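Tetraacyldisaccharide 4'-kinase (Aquifex aeolicus, PDB 4EHX) acts as a P-loop kinase of lipid A biosynthesis at the membrane interface, transferring the gamma-phosphate of ATP to the 4'-position of a tetraacyldisaccharide 1-phosphate. Local coordinates at residues Pro8-Tyr13 / Leu164-Asn169; Val38-Asn43 / Phe135-Gly140; Leu44-Ser49 / Asn169-Leu174; Leu153-Lys158 / Asp181-Thr186. All blocks are in the same frame, centred on the assembly; numbering follows the deposited sequence.

Contact 1: residues Pro8-Tyr13 / Leu164-Asn169; sequences PFSYLY and LLPAGN
Ser10 supplies the hydrogen bond of this contact: its OG donates to Leu164 O over 2.9 Å, reaching it from above the carbonyl plane, 45° out of it. The same oxygen accepts from Gly168 N through the opposite face, so the turn of the loop and the helix grip one carbonyl from two sides. The hydroxyl is aimed there by a chi1 of -67°, with OG lying beside the backbone N. It also sits tightly against the methyl of Ala167, with OG 3.1 Å from CB.

Weaker contacts gather at the next carbonyl: Ser10 CA makes a C-H...O contact to Leu165 O at 3.5 Å, and Tyr13 CD2 is 3.4 Å from the same oxygen.

The apolar contacts flank this centre. Phe9 touches with its CB, 3.5 Å from CG of Pro166, while its ring leads away from the loop; a cis peptide precedes Pro166 in the turn that presents the proline ring. Leu164 CD2 comes to the edge of the Tyr13 ring, 4.0 Å from CE2, and the two side chains cross at about a right angle.

Helix 7-25 thus lies against the loop between helix 157-160 and strand 182-186. Tyr13 OH bonds to Arg171 O further along that loop, and Leu165 packs near Val46 of the predicted ATP site.

Contact 2: residues Val38-Asn43 / Phe135-Gly140; sequences VISVGN and FILDDG
Phe135 pairs with Val38, the first residue of strand 38-43, one residue into the parallel strand 134-138; the two axes differ in direction by 18°. The Phe135 carbonyl accepts from Ile39 N at 2.9 Å, while its ring leads away toward Cys68 and Leu70 of strand 67-71. Ile136 turns to the other face, where its CG2 and CG2 of Val41 lie side by side at 4.1 Å; this face is packed by helix 51-61.

Leu137 is bonded at both ends of its backbone: its N donates to Ile39 O and its O accepts from Val41 N. Its side chain splits its branches, CD2 resting 3.7 Å from Val38 CG1 and CD1 3.8 Å from Ser40 CB. An alanine here would keep the backbone bonds but would probably open a gap against Val38 and Ser40.

Asp138 closes the strand and bonds through OD2 to Ser71 OG, a place consistent with the Walker B acid of a P-loop enzyme. At Asp139 the backbone turns off, and its OD1 takes a water hydrogen bond at 2.8 Å; the same water receives Asn43 N at 3.3 Å. Gly140 N donates to Val41 O from above the carbonyl plane. A beta carbon on Gly140 would collide with Ser40 OG and Leu137 CB, so the close turn leaves space for a glycine alone.

The chemistry therefore changes along the pair, from mostly apolar faces, which hold the strands by packing, to a polar end where a water shared with Asn43 and a salt bridge to Arg171 tie Asp139 beside the predicted ATP site.

Contact 3: residues Leu44-Ser49 / Asn169-Leu174; sequences LSVGGS and NLREPL
Leu44 and Arg171 join the entry to the P-loop to the loop of residues 169-174: Arg171 N donates to Leu44 O over a short 2.6 Å, nearly along the C=O axis. A second backbone bond runs from Val46 N to Asn169 O at 2.9 Å. Between them Ser45 and Leu170 form a single backbone bridge, and Ser45 and Val46 are the first residues of the predicted ATP-binding loop.

Side chains close in around these bonds. Val46 uses both methyls: CG2 is 3.6 Å from Asn169 CB, and CG1 lies 4.0 Å from Arg171 CG. On the other flank, Leu44 CD1 meets Leu174 CD2 at 3.9 Å, the two side chains crossing at about a right angle.

Further out, Ser45 OG bonds to Asp159 OD1 and Ser45 O accepts from Asn43 ND2. Glu172 is held by Gln142 through OE1 and by Arg179, a salt bridge, through OE2. Arg171, bent at chi3 (-74°), brings its guanidinium near Ser45 O on the way to Asp139. Its NE is buried there, 4.1 Å from Ser45 O and without any hydrogen-bond partner in the model.

Contact 4: residues Leu153-Lys158 / Asp181-Thr186; sequences LLLKKK and DALVLT
From Leu153 with Leu183 to Leu155 with Leu185, two parallel strands pair with axes 4.6 Å apart at their closest and directions 31° apart. Leu153 N donates to Ala182 O and Leu155 N to Val184 O, in return for bonds from Val184 N to Leu153 O and from Thr186 N to Leu155 O.

The leucines on one face line up. CD2 of Leu153 and CD2 of Leu183 touch at 3.8 Å, the side chains running alongside each other and pointing the same way; Leu155 CB meets Leu185 CD2 at 4.3 Å.

On the other face Leu154 lies alongside Val184, its CD1 3.8 Å from Val184 CB, and its CG meets Thr186 CG2 at 3.7 Å, that pair crossing at about a right angle. Phe54 of helix 51-61 packs against both Leu154 and Val184. Strand 150-156, helix 157-160 and strand 182-186 are joined as a beta-alpha-beta unit, as in P-loop folds, though most of the connection is loop. An alanine in place of Leu154 would probably leave a gap beside Val184 CB and Thr186 CG2 and take away a contact of Phe54.

With chi1 at 60°, Thr186 OG1 stands between its own N and carbonyl carbon and makes a weak bond to Leu155 O, 3.2 Å long, beside the main-chain one. Lys156 stretches away from the strand pair, its NZ bonded to Gly48 O of the P-loop and to a bound 2-methyl-2,4-pentanediol, probably from the crystallisation liquor. Where the strands end, one water accepts from Lys157 N at 3.0 Å and donates to Thr186 O at 2.8 Å.

In the fold
Contacts 1 and 3 share Asn169 and their centres lie about 11 Å apart, so the loop before strand 182-186 meets both helix 7-25 and the P-loop. Contact 2 is nested inside the chain loop closed by contact 1, with centres about 25 Å apart. Contacts 2 and 4 follow one another in sequence and are neighbours in the sheet, centres about 13 Å apart, because strand 38-43 pairs with strand 150-156 through Gly42 O and Leu154 N. Contact 3 crosses both along the chain, touching them at Arg171 and Gly48. The predicted ATP site thus sits where sheet and loop meet.

Contact 1: residues Pro8-Tyr13 / Leu164-Asn169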
# COMPACT_ATOMS: atom_id res chain seq x y z
N PRO A 8 24.92 6.33 14.47
CA PRO A 8 24.95 7.76 14.82
C PRO A 8 23.85 8.53 14.12
O PRO A 8 23.26 9.45 14.71
CB PRO A 8 26.32 8.21 14.29
CG PRO A 8 27.17 6.98 14.41
CD PRO A 8 26.24 5.85 14.03
N PHE A 9 23.57 8.17 12.87
CA PHE A 9 22.50 8.81 12.13
C PHE A 9 21.15 8.46 12.73
O PHE A 9 20.27 9.30 12.79
CB PHE A 9 22.57 8.42 10.65
CG PHE A 9 23.82 8.90 9.97
CD1 PHE A 9 23.96 10.24 9.63
CD2 PHE A 9 24.86 8.03 9.69
CE1 PHE A 9 25.11 10.70 9.01
CE2 PHE A 9 26.02 8.48 9.07
CZ PHE A 9 26.14 9.82 8.73
N SER A 10 21.00 7.22 13.20
CA SER A 10 19.77 6.79 13.86
C SER A 10 19.47 7.59 15.13
O SER A 10 18.34 7.98 15.36
CB SER A 10 19.82 5.31 14.20
OG SER A 10 19.82 4.53 13.02
N TYR A 11 20.48 7.79 15.97
CA TYR A 11 20.27 8.56 17.20
C TYR A 11 19.90 10.00 16.86
O TYR A 11 19.02 10.59 17.50
CB TYR A 11 21.53 8.55 18.07
CG TYR A 11 21.98 7.18 18.51
CD1 TYR A 11 21.06 6.20 18.89
CD2 TYR A 11 23.33 6.85 18.53
CE1 TYR A 11 21.49 4.93 19.29
CE2 TYR A 11 23.77 5.61 18.92
CZ TYR A 11 22.85 4.66 19.30
OH TYR A 11 23.33 3.43 19.68
N LEU A 12 20.56 10.57 15.86
CA LEU A 12 20.23 11.94 15.45
C LEU A 12 18.80 12.00 14.93
O LEU A 12 18.00 12.85 15.36
CB LEU A 12 21.21 12.43 14.39
CG LEU A 12 20.86 13.74 13.69
CD1 LEU A 12 20.95 14.90 14.66
CD2 LEU A 12 21.78 13.96 12.50
N TYR A 13 18.48 11.10 14.01
CA TYR A 13 17.15 11.00 13.43
C TYR A 13 16.07 10.85 14.50
O TYR A 13 14.98 11.41 14.38
CB TYR A 13 17.10 9.82 12.45
CG TYR A 13 15.79 9.68 11.72
CD1 TYR A 13 15.38 10.65 10.81
CD2 TYR A 13 14.99 8.57 11.91
CE1 TYR A 13 14.18 10.52 10.12
CE2 TYR A 13 13.79 8.43 11.23
CZ TYR A 13 13.39 9.40 10.34
OH TYR A 13 12.19 9.26 9.66
N LEU A 164 15.33 2.37 14.29
CA LEU A 164 15.16 3.56 13.47
C LEU A 164 16.13 3.60 12.30
O LEU A 164 17.28 3.22 12.42
CB LEU A 164 15.35 4.83 14.32
CG LEU A 164 14.11 5.23 15.13
CD1 LEU A 164 14.47 6.23 16.22
CD2 LEU A 164 13.06 5.79 14.21
N LEU A 165 15.63 4.08 11.15
CA LEU A 165 16.46 4.50 10.03
C LEU A 165 17.59 5.41 10.50
O LEU A 165 17.38 6.21 11.42
CB LEU A 165 15.61 5.31 9.04
CG LEU A 165 14.54 4.57 8.26
CD1 LEU A 165 13.53 5.56 7.69
CD2 LEU A 165 15.18 3.75 7.15
N PRO A 166 18.76 5.32 9.86
CA PRO A 166 19.05 4.39 8.76
C PRO A 166 19.60 3.04 9.23
O PRO A 166 19.75 2.14 8.40
CB PRO A 166 20.11 5.13 7.95
CG PRO A 166 20.83 5.94 8.96
CD PRO A 166 19.82 6.34 10.00
N ALA A 167 19.90 2.89 10.51
CA ALA A 167 20.42 1.60 11.00
C ALA A 167 19.39 0.48 10.79
O ALA A 167 19.74 -0.65 10.43
CB ALA A 167 20.82 1.69 12.46
N GLY A 168 18.12 0.79 11.00
CA GLY A 168 17.05 -0.17 10.74
C GLY A 168 16.03 0.40 9.78
O GLY A 168 16.32 1.36 9.07
N ASN A 169 14.83 -0.18 9.78
CA ASN A 169 13.79 0.23 8.84
C ASN A 169 12.68 1.09 9.42
O ASN A 169 11.76 1.47 8.71
CB ASN A 169 13.16 -1.00 8.18
CG ASN A 169 14.18 -1.87 7.49
OD1 ASN A 169 14.73 -1.48 6.46
ND2 ASN A 169 14.45 -3.04 8.06

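Contact 2: residues Val38-Asn43 / Phe135-Gly140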
# COMPACT_ATOMS: atom_id res chain seq x y z
N VAL A 38 -12.27 10.53 7.67
CA VAL A 38 -10.95 10.20 7.17
C VAL A 38 -10.43 8.99 7.94
O VAL A 38 -10.36 8.99 9.18
CB VAL A 38 -9.97 11.37 7.36
CG1 VAL A 38 -8.56 10.96 6.92
CG2 VAL A 38 -10.46 12.59 6.57
N ILE A 39 -10.10 7.94 7.20
CA ILE A 39 -9.48 6.76 7.78
C ILE A 39 -8.06 6.73 7.27
O ILE A 39 -7.83 6.85 6.08
CB ILE A 39 -10.19 5.50 7.30
CG1 ILE A 39 -11.68 5.54 7.67
CG2 ILE A 39 -9.50 4.24 7.89
CD1 ILE A 39 -12.53 4.48 6.92
N SER A 40 -7.08 6.58 8.16
CA SER A 40 -5.71 6.48 7.71
C SER A 40 -5.24 5.04 7.78
O SER A 40 -5.53 4.33 8.74
CB SER A 40 -4.78 7.37 8.55
OG SER A 40 -3.44 7.25 8.09
N VAL A 41 -4.53 4.61 6.74
CA VAL A 41 -3.83 3.34 6.75
C VAL A 41 -2.35 3.65 6.70
O VAL A 41 -1.89 4.44 5.87
CB VAL A 41 -4.23 2.43 5.55
CG1 VAL A 41 -3.41 1.11 5.59
CG2 VAL A 41 -5.73 2.15 5.62
N GLY A 42 -1.58 3.06 7.61
CA GLY A 42 -0.17 3.35 7.64
C GLY A 42 0.65 2.29 8.33
O GLY A 42 0.14 1.28 8.82
N ASN A 43 1.95 2.52 8.36
CA ASN A 43 2.83 1.63 9.11
C ASN A 43 4.06 2.38 9.61
O ASN A 43 4.20 3.60 9.40
CB ASN A 43 3.19 0.39 8.30
CG ASN A 43 4.32 0.64 7.35
OD1 ASN A 43 4.38 1.69 6.71
ND2 ASN A 43 5.25 -0.31 7.27
N PHE A 135 -12.65 9.50 3.00
CA PHE A 135 -11.28 9.42 2.49
C PHE A 135 -10.49 8.32 3.18
O PHE A 135 -10.65 8.07 4.37
CB PHE A 135 -10.52 10.72 2.74
CG PHE A 135 -11.03 11.86 1.94
CD1 PHE A 135 -10.75 11.93 0.58
CD2 PHE A 135 -11.75 12.88 2.54
CE1 PHE A 135 -11.20 13.01 -0.18
CE2 PHE A 135 -12.21 13.96 1.79
CZ PHE A 135 -11.93 14.02 0.43
N ILE A 136 -9.63 7.66 2.41
CA ILE A 136 -8.67 6.75 2.99
C ILE A 136 -7.29 7.33 2.69
O ILE A 136 -6.97 7.62 1.53
CB ILE A 136 -8.76 5.33 2.37
CG1 ILE A 136 -10.11 4.66 2.71
CG2 ILE A 136 -7.60 4.46 2.83
CD1 ILE A 136 -10.39 3.44 1.81
N LEU A 137 -6.46 7.50 3.72
CA LEU A 137 -5.10 7.92 3.45
C LEU A 137 -4.32 6.64 3.24
O LEU A 137 -4.28 5.77 4.12
CB LEU A 137 -4.49 8.68 4.65
CG LEU A 137 -5.35 9.75 5.33
CD1 LEU A 137 -4.50 10.53 6.38
CD2 LEU A 137 -5.92 10.73 4.30
N ASP A 138 -3.71 6.49 2.08
CA ASP A 138 -2.81 5.36 1.96
C ASP A 138 -1.46 5.89 2.46
O ASP A 138 -0.96 6.93 2.02
CB ASP A 138 -2.79 4.76 0.55
CG ASP A 138 -2.05 5.61 -0.44
OD1 ASP A 138 -1.87 6.79 -0.14
OD2 ASP A 138 -1.66 5.09 -1.51
N ASP A 139 -0.91 5.21 3.43
CA ASP A 139 0.34 5.64 3.99
C ASP A 139 0.22 7.00 4.69
O ASP A 139 0.95 7.95 4.39
CB ASP A 139 1.43 5.65 2.93
CG ASP A 139 2.81 5.57 3.54
OD1 ASP A 139 2.88 4.98 4.64
OD2 ASP A 139 3.78 6.11 2.97
N GLY A 140 -0.69 7.09 5.65
CA GLY A 140 -0.98 8.36 6.28
C GLY A 140 -0.62 8.45 7.75
O GLY A 140 -0.91 9.48 8.37
O HOH W 1 2.23 5.59 7.25

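Contact 3: residues Leu44-Ser49 / Asn169-Leu174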
# COMPACT_ATOMS: atom_id res chain seq x y z
N LEU A 44 4.92 1.67 10.31
CA LEU A 44 6.05 2.31 10.98
C LEU A 44 7.34 2.17 10.19
O LEU A 44 8.29 2.89 10.44
CB LEU A 44 6.25 1.72 12.38
CG LEU A 44 5.21 2.06 13.44
CD1 LEU A 44 5.64 1.52 14.78
CD2 LEU A 44 5.03 3.56 13.51
N SER A 45 7.37 1.24 9.24
CA SER A 45 8.64 0.90 8.61
C SER A 45 8.63 1.04 7.09
O SER A 45 7.58 0.99 6.45
CB SER A 45 9.03 -0.53 8.96
OG SER A 45 7.98 -1.43 8.61
N VAL A 46 9.82 1.21 6.53
CA VAL A 46 10.01 1.02 5.10
C VAL A 46 10.08 -0.48 4.84
O VAL A 46 10.39 -1.26 5.74
CB VAL A 46 11.29 1.72 4.62
CG1 VAL A 46 11.23 3.19 4.98
CG2 VAL A 46 12.52 1.06 5.24
N GLY A 47 9.76 -0.90 3.62
CA GLY A 47 9.77 -2.32 3.28
C GLY A 47 8.36 -2.87 3.11
O GLY A 47 7.39 -2.15 3.35
N GLY A 48 8.26 -4.13 2.70
CA GLY A 48 6.96 -4.76 2.47
C GLY A 48 6.05 -4.57 3.67
O GLY A 48 6.45 -4.83 4.80
N SER A 49 4.81 -4.14 3.41
CA SER A 49 3.92 -3.66 4.47
C SER A 49 2.56 -4.33 4.52
O SER A 49 1.95 -4.45 5.59
CB SER A 49 3.71 -2.16 4.30
OG SER A 49 2.84 -1.66 5.30
N ASN A 169 14.83 -0.18 9.78
CA ASN A 169 13.79 0.23 8.84
C ASN A 169 12.68 1.09 9.42
O ASN A 169 11.76 1.47 8.71
CB ASN A 169 13.16 -1.00 8.18
CG ASN A 169 14.18 -1.87 7.49
OD1 ASN A 169 14.73 -1.48 6.46
ND2 ASN A 169 14.45 -3.04 8.06
N LEU A 170 12.74 1.40 10.71
CA LEU A 170 11.65 2.15 11.33
C LEU A 170 11.68 3.63 10.94
O LEU A 170 12.73 4.29 11.01
CB LEU A 170 11.67 1.99 12.86
CG LEU A 170 11.38 0.58 13.39
CD1 LEU A 170 11.44 0.57 14.91
CD2 LEU A 170 10.03 0.09 12.88
N ARG A 171 10.53 4.15 10.52
CA ARG A 171 10.41 5.58 10.23
C ARG A 171 10.20 6.38 11.51
O ARG A 171 10.49 7.58 11.55
CB ARG A 171 9.26 5.84 9.24
CG ARG A 171 9.59 5.44 7.81
CD ARG A 171 8.51 5.87 6.82
NE ARG A 171 7.32 5.04 6.92
CZ ARG A 171 6.28 5.13 6.10
NH1 ARG A 171 6.28 6.01 5.10
NH2 ARG A 171 5.23 4.34 6.27
N GLU A 172 9.66 5.71 12.53
CA GLU A 172 9.41 6.31 13.85
C GLU A 172 9.63 5.26 14.92
O GLU A 172 9.45 4.07 14.66
CB GLU A 172 7.94 6.74 14.00
CG GLU A 172 7.39 7.59 12.93
CD GLU A 172 6.01 8.09 13.31
OE1 GLU A 172 5.01 7.60 12.74
OE2 GLU A 172 5.94 8.97 14.20
N PRO A 173 9.96 5.70 16.15
CA PRO A 173 10.16 4.81 17.29
C PRO A 173 8.89 4.04 17.58
O PRO A 173 7.79 4.54 17.34
CB PRO A 173 10.43 5.77 18.44
CG PRO A 173 10.96 7.00 17.80
CD PRO A 173 10.27 7.11 16.48
N LEU A 174 9.04 2.82 18.10
CA LEU A 174 7.90 1.97 18.42
C LEU A 174 6.92 2.58 19.43
O LEU A 174 5.76 2.20 19.45
CB LEU A 174 8.39 0.60 18.90
CG LEU A 174 9.14 -0.29 17.91
CD1 LEU A 174 9.71 -1.53 18.61
CD2 LEU A 174 8.24 -0.70 16.74

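Contact 4: residues Leu153-Lys158 / Asp181-Thr186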
# COMPACT_ATOMS: atom_id res chain seq x y z
N LEU A 153 -2.98 1.32 12.11
CA LEU A 153 -1.56 1.08 11.98
C LEU A 153 -1.31 -0.39 11.72
O LEU A 153 -1.76 -1.25 12.48
CB LEU A 153 -0.83 1.47 13.27
CG LEU A 153 0.68 1.21 13.26
CD1 LEU A 153 1.38 2.13 12.27
CD2 LEU A 153 1.29 1.35 14.68
N LEU A 154 -0.57 -0.67 10.66
CA LEU A 154 -0.17 -2.05 10.35
C LEU A 154 1.18 -2.31 10.97
O LEU A 154 2.08 -1.47 10.86
CB LEU A 154 -0.08 -2.26 8.84
CG LEU A 154 -1.40 -2.62 8.12
CD1 LEU A 154 -2.48 -1.58 8.38
CD2 LEU A 154 -1.13 -2.75 6.62
N LEU A 155 1.31 -3.47 11.59
CA LEU A 155 2.55 -3.89 12.23
C LEU A 155 2.89 -5.31 11.82
O LEU A 155 2.04 -6.19 11.92
CB LEU A 155 2.38 -3.91 13.75
CG LEU A 155 2.66 -2.72 14.66
CD1 LEU A 155 2.52 -3.23 16.08
CD2 LEU A 155 4.05 -2.12 14.43
N LYS A 156 4.12 -5.55 11.38
CA LYS A 156 4.57 -6.93 11.21
C LYS A 156 5.54 -7.34 12.31
O LYS A 156 6.17 -6.49 12.96
CB LYS A 156 5.19 -7.15 9.83
CG LYS A 156 6.41 -6.32 9.58
CD LYS A 156 6.85 -6.42 8.14
CE LYS A 156 7.94 -5.42 7.85
NZ LYS A 156 8.33 -5.45 6.42
N LYS A 157 5.67 -8.64 12.54
CA LYS A 157 6.51 -9.11 13.64
C LYS A 157 7.91 -8.49 13.56
O LYS A 157 8.47 -8.07 14.56
CB LYS A 157 6.60 -10.64 13.65
CG LYS A 157 7.37 -11.21 14.84
CD LYS A 157 7.46 -12.74 14.76
CE LYS A 157 8.20 -13.33 15.94
NZ LYS A 157 8.33 -14.81 15.80
N LYS A 158 8.46 -8.41 12.35
CA LYS A 158 9.80 -7.84 12.14
C LYS A 158 9.93 -6.41 12.70
O LYS A 158 11.01 -6.03 13.19
CB LYS A 158 10.13 -7.84 10.65
CG LYS A 158 11.57 -7.46 10.32
CD LYS A 158 11.74 -7.27 8.83
CE LYS A 158 13.17 -6.91 8.46
NZ LYS A 158 13.32 -6.63 7.00
N ASP A 181 -5.51 3.99 16.55
CA ASP A 181 -6.81 3.63 17.09
C ASP A 181 -7.03 2.14 16.98
O ASP A 181 -7.79 1.55 17.74
CB ASP A 181 -7.93 4.34 16.33
CG ASP A 181 -7.90 5.82 16.52
OD1 ASP A 181 -7.76 6.27 17.68
OD2 ASP A 181 -8.02 6.54 15.50
N ALA A 182 -6.39 1.53 15.98
CA ALA A 182 -6.55 0.11 15.73
C ALA A 182 -5.24 -0.41 15.17
O ALA A 182 -4.55 0.29 14.42
CB ALA A 182 -7.69 -0.15 14.72
N LEU A 183 -4.88 -1.64 15.56
CA LEU A 183 -3.70 -2.30 15.02
C LEU A 183 -4.08 -3.46 14.11
O LEU A 183 -4.97 -4.24 14.43
CB LEU A 183 -2.82 -2.85 16.15
CG LEU A 183 -2.17 -1.82 17.08
CD1 LEU A 183 -1.34 -2.53 18.13
CD2 LEU A 183 -1.32 -0.87 16.28
N VAL A 184 -3.37 -3.57 13.00
CA VAL A 184 -3.52 -4.71 12.10
C VAL A 184 -2.19 -5.42 12.09
O VAL A 184 -1.18 -4.84 11.69
CB VAL A 184 -3.90 -4.27 10.66
CG1 VAL A 184 -3.98 -5.50 9.73
CG2 VAL A 184 -5.25 -3.53 10.66
N LEU A 185 -2.19 -6.67 12.56
CA LEU A 185 -0.97 -7.45 12.69
C LEU A 185 -0.80 -8.28 11.44
O LEU A 185 -1.51 -9.26 11.23
CB LEU A 185 -1.04 -8.35 13.92
CG LEU A 185 -1.38 -7.69 15.27
CD1 LEU A 185 -1.22 -8.70 16.41
CD2 LEU A 185 -0.55 -6.44 15.55
N THR A 186 0.15 -7.88 10.60
CA THR A 186 0.27 -8.40 9.24
C THR A 186 1.26 -9.57 9.07
O THR A 186 2.03 -9.91 9.98
CB THR A 186 0.70 -7.28 8.29
OG1 THR A 186 1.97 -6.77 8.73
CG2 THR A 186 -0.34 -6.13 8.31
O HOH W 2 4.59 -10.83 10.77